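Local coordinates for protein peptidyl-prolyl cis-trans isomerase cyclophilin-type (PDB 3BO7) that probably speeds protein folding by catalysing cis-trans isomerization of peptide bonds before proline, and is seen here in complex with cyclosporin A, at residues L105-D110 with K132-G137. Sequence-based numbering, arbitrary orientation.
Sequences LSMAND and KHTIFG
The ring of F136 has the methyl CD2 of L105 over one face, 3.9 Å from the ring centroid in a CH-pi contact, while M107 N and T134 O lie at its edge near the ring plane. M107 SD reaches the same ring obliquely, 3.5 Å from F136 CE2, a Met-aromatic contact; bends at chi2 and chi3 bring the sulfur alongside the ring. These groups sit on two antiparallel neighbours of the cyclophilin beta barrel, strands 104-107 and 135-141, whose pairing is broken by a classic beta bulge, with two residues, F136 and G137, set against the single L105. Accordingly L105 O accepts two N-H groups, at 2.9 Å from F136 N and 3.1 Å from G137 N, and L105 N returns a bond to G137 O. F136 CG lies between its backbone N and carbonyl carbon (chi1 67°), which swings the ring back across L105 and M107; beyond it, F34 and A30 of helix 28-39 pack on the phenyl group. Past the bulge, M107 N donates to T134 O. S106 OG, beside that carbonyl, makes at most a weak bond with it and has H99 as its stronger partner.

Farther along, the strands give way to loops that reach the bound cyclosporin, whose modified side chains pack on A108, N109, D110 and H133. The imidazole of H133 takes M107 O at its edge: ND1 donates over 2.7 Å, with the acceptor close to the ring plane, which fixes the ring's rotation, and F120 meets it edge-to-face. The amide of N109 runs nearly parallel to this ring, the planes 9° apart. Its ND2 serves two acceptors, K132 O at 3.0 Å and a water that T134 N also binds, its N to water O distance 2.7 Å.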
loop_
_atom_site.group_PDB
_atom_site.type_symbol
_atom_site.label_atom_id
_atom_site.label_comp_id
_atom_site.label_asym_id
_atom_site.label_seq_id
_atom_site.Cartn_x
_atom_site.Cartn_y
_atom_site.Cartn_z
ATOM N N LEU A 105 5.086 -3.307 -3.612
ATOM C CA LEU A 105 3.790 -2.894 -3.083
ATOM C C LEU A 105 2.875 -4.108 -2.945
ATOM O O LEU A 105 2.578 -4.820 -3.917
ATOM C CB LEU A 105 3.143 -1.793 -3.938
ATOM C CG LEU A 105 1.712 -1.365 -3.562
ATOM C CD1 LEU A 105 1.662 -0.683 -2.189
ATOM C CD2 LEU A 105 1.085 -0.456 -4.612
ATOM N N SER A 106 2.424 -4.332 -1.717
ATOM C CA SER A 106 1.702 -5.542 -1.381
ATOM C C SER A 106 0.538 -5.279 -0.412
ATOM O O SER A 106 0.490 -4.232 0.238
ATOM C CB SER A 106 2.689 -6.546 -0.805
ATOM O OG SER A 106 2.106 -7.823 -0.695
ATOM N N MET A 107 -0.399 -6.225 -0.334
ATOM C CA MET A 107 -1.590 -6.091 0.526
ATOM C C MET A 107 -1.382 -6.625 1.944
ATOM O O MET A 107 -0.933 -7.749 2.135
ATOM C CB MET A 107 -2.804 -6.808 -0.091
ATOM C CG MET A 107 -3.450 -6.130 -1.299
ATOM S SD MET A 107 -4.016 -4.427 -1.013
ATOM C CE MET A 107 -5.315 -4.644 0.211
ATOM N N ALA A 108 -1.714 -5.809 2.935
ATOM C CA ALA A 108 -1.868 -6.285 4.301
ATOM C C ALA A 108 -3.203 -7.052 4.423
ATOM O O ALA A 108 -4.164 -6.775 3.692
ATOM C CB ALA A 108 -1.820 -5.119 5.263
ATOM N N ASN A 109 -3.266 -8.006 5.353
ATOM C CA ASN A 109 -4.508 -8.742 5.615
ATOM C C ASN A 109 -4.539 -9.363 7.010
ATOM O O ASN A 109 -3.692 -9.054 7.845
ATOM C CB ASN A 109 -4.725 -9.816 4.547
ATOM C CG ASN A 109 -3.548 -10.759 4.424
ATOM O OD1 ASN A 109 -3.174 -11.441 5.387
ATOM N ND2 ASN A 109 -2.956 -10.809 3.231
ATOM N N ASP A 110 -5.534 -10.220 7.254
ATOM C CA ASP A 110 -5.653 -10.978 8.500
ATOM C C ASP A 110 -5.931 -12.451 8.182
ATOM O O ASP A 110 -6.762 -13.096 8.844
ATOM C CB ASP A 110 -6.783 -10.418 9.371
ATOM C CG ASP A 110 -6.397 -9.151 10.093
ATOM O OD1 ASP A 110 -5.200 -8.974 10.377
ATOM O OD2 ASP A 110 -7.288 -8.329 10.396
ATOM N N LYS A 132 1.094 -15.259 0.669
ATOM C CA LYS A 132 0.272 -14.880 1.811
ATOM C C LYS A 132 -0.306 -13.485 1.600
ATOM O O LYS A 132 -1.348 -13.148 2.168
ATOM C CB LYS A 132 1.083 -14.917 3.106
ATOM C CG LYS A 132 1.490 -16.318 3.569
ATOM C CD LYS A 132 0.453 -16.944 4.478
ATOM C CE LYS A 132 1.098 -18.010 5.347
ATOM N NZ LYS A 132 0.117 -19.030 5.822
ATOM N N HIS A 133 0.386 -12.684 0.786
ATOM C CA HIS A 133 0.011 -11.303 0.518
ATOM C C HIS A 133 0.003 -10.997 -0.990
ATOM O O HIS A 133 0.963 -11.320 -1.701
ATOM C CB HIS A 133 0.947 -10.358 1.283
ATOM C CG HIS A 133 0.877 -10.531 2.768
ATOM N ND1 HIS A 133 -0.003 -9.823 3.562
ATOM C CD2 HIS A 133 1.544 -11.364 3.600
ATOM C CE1 HIS A 133 0.136 -10.205 4.818
ATOM N NE2 HIS A 133 1.066 -11.141 4.869
ATOM N N THR A 134 -1.088 -10.403 -1.467
ATOM C CA THR A 134 -1.195 -9.976 -2.852
ATOM C C THR A 134 -0.222 -8.835 -3.114
ATOM O O THR A 134 -0.393 -7.736 -2.579
ATOM C CB THR A 134 -2.619 -9.480 -3.209
ATOM O OG1 THR A 134 -3.568 -10.543 -3.044
ATOM C CG2 THR A 134 -2.667 -8.985 -4.654
ATOM N N ILE A 135 0.808 -9.124 -3.907
ATOM C CA ILE A 135 1.696 -8.112 -4.444
ATOM C C ILE A 135 0.968 -7.549 -5.641
ATOM O O ILE A 135 0.574 -8.303 -6.541
ATOM C CB ILE A 135 3.048 -8.717 -4.907
ATOM C CG1 ILE A 135 3.891 -9.106 -3.691
ATOM C CG2 ILE A 135 3.807 -7.734 -5.824
ATOM C CD1 ILE A 135 4.932 -10.159 -3.969
ATOM N N PHE A 136 0.777 -6.233 -5.660
ATOM C CA PHE A 136 0.025 -5.629 -6.749
ATOM C C PHE A 136 0.730 -4.434 -7.378
ATOM O O PHE A 136 0.194 -3.796 -8.282
ATOM C CB PHE A 136 -1.429 -5.315 -6.327
ATOM C CG PHE A 136 -1.564 -4.226 -5.283
ATOM C CD1 PHE A 136 -2.065 -2.971 -5.632
ATOM C CD2 PHE A 136 -1.229 -4.460 -3.953
ATOM C CE1 PHE A 136 -2.201 -1.971 -4.683
ATOM C CE2 PHE A 136 -1.360 -3.458 -3.002
ATOM C CZ PHE A 136 -1.852 -2.214 -3.365
ATOM N N GLY A 137 1.941 -4.151 -6.922
ATOM C CA GLY A 137 2.730 -3.103 -7.538
ATOM C C GLY A 137 4.174 -3.004 -7.100
ATOM O O GLY A 137 4.681 -3.842 -6.349
HETATM O O HOH W 1 -3.195 -10.444 0.287
#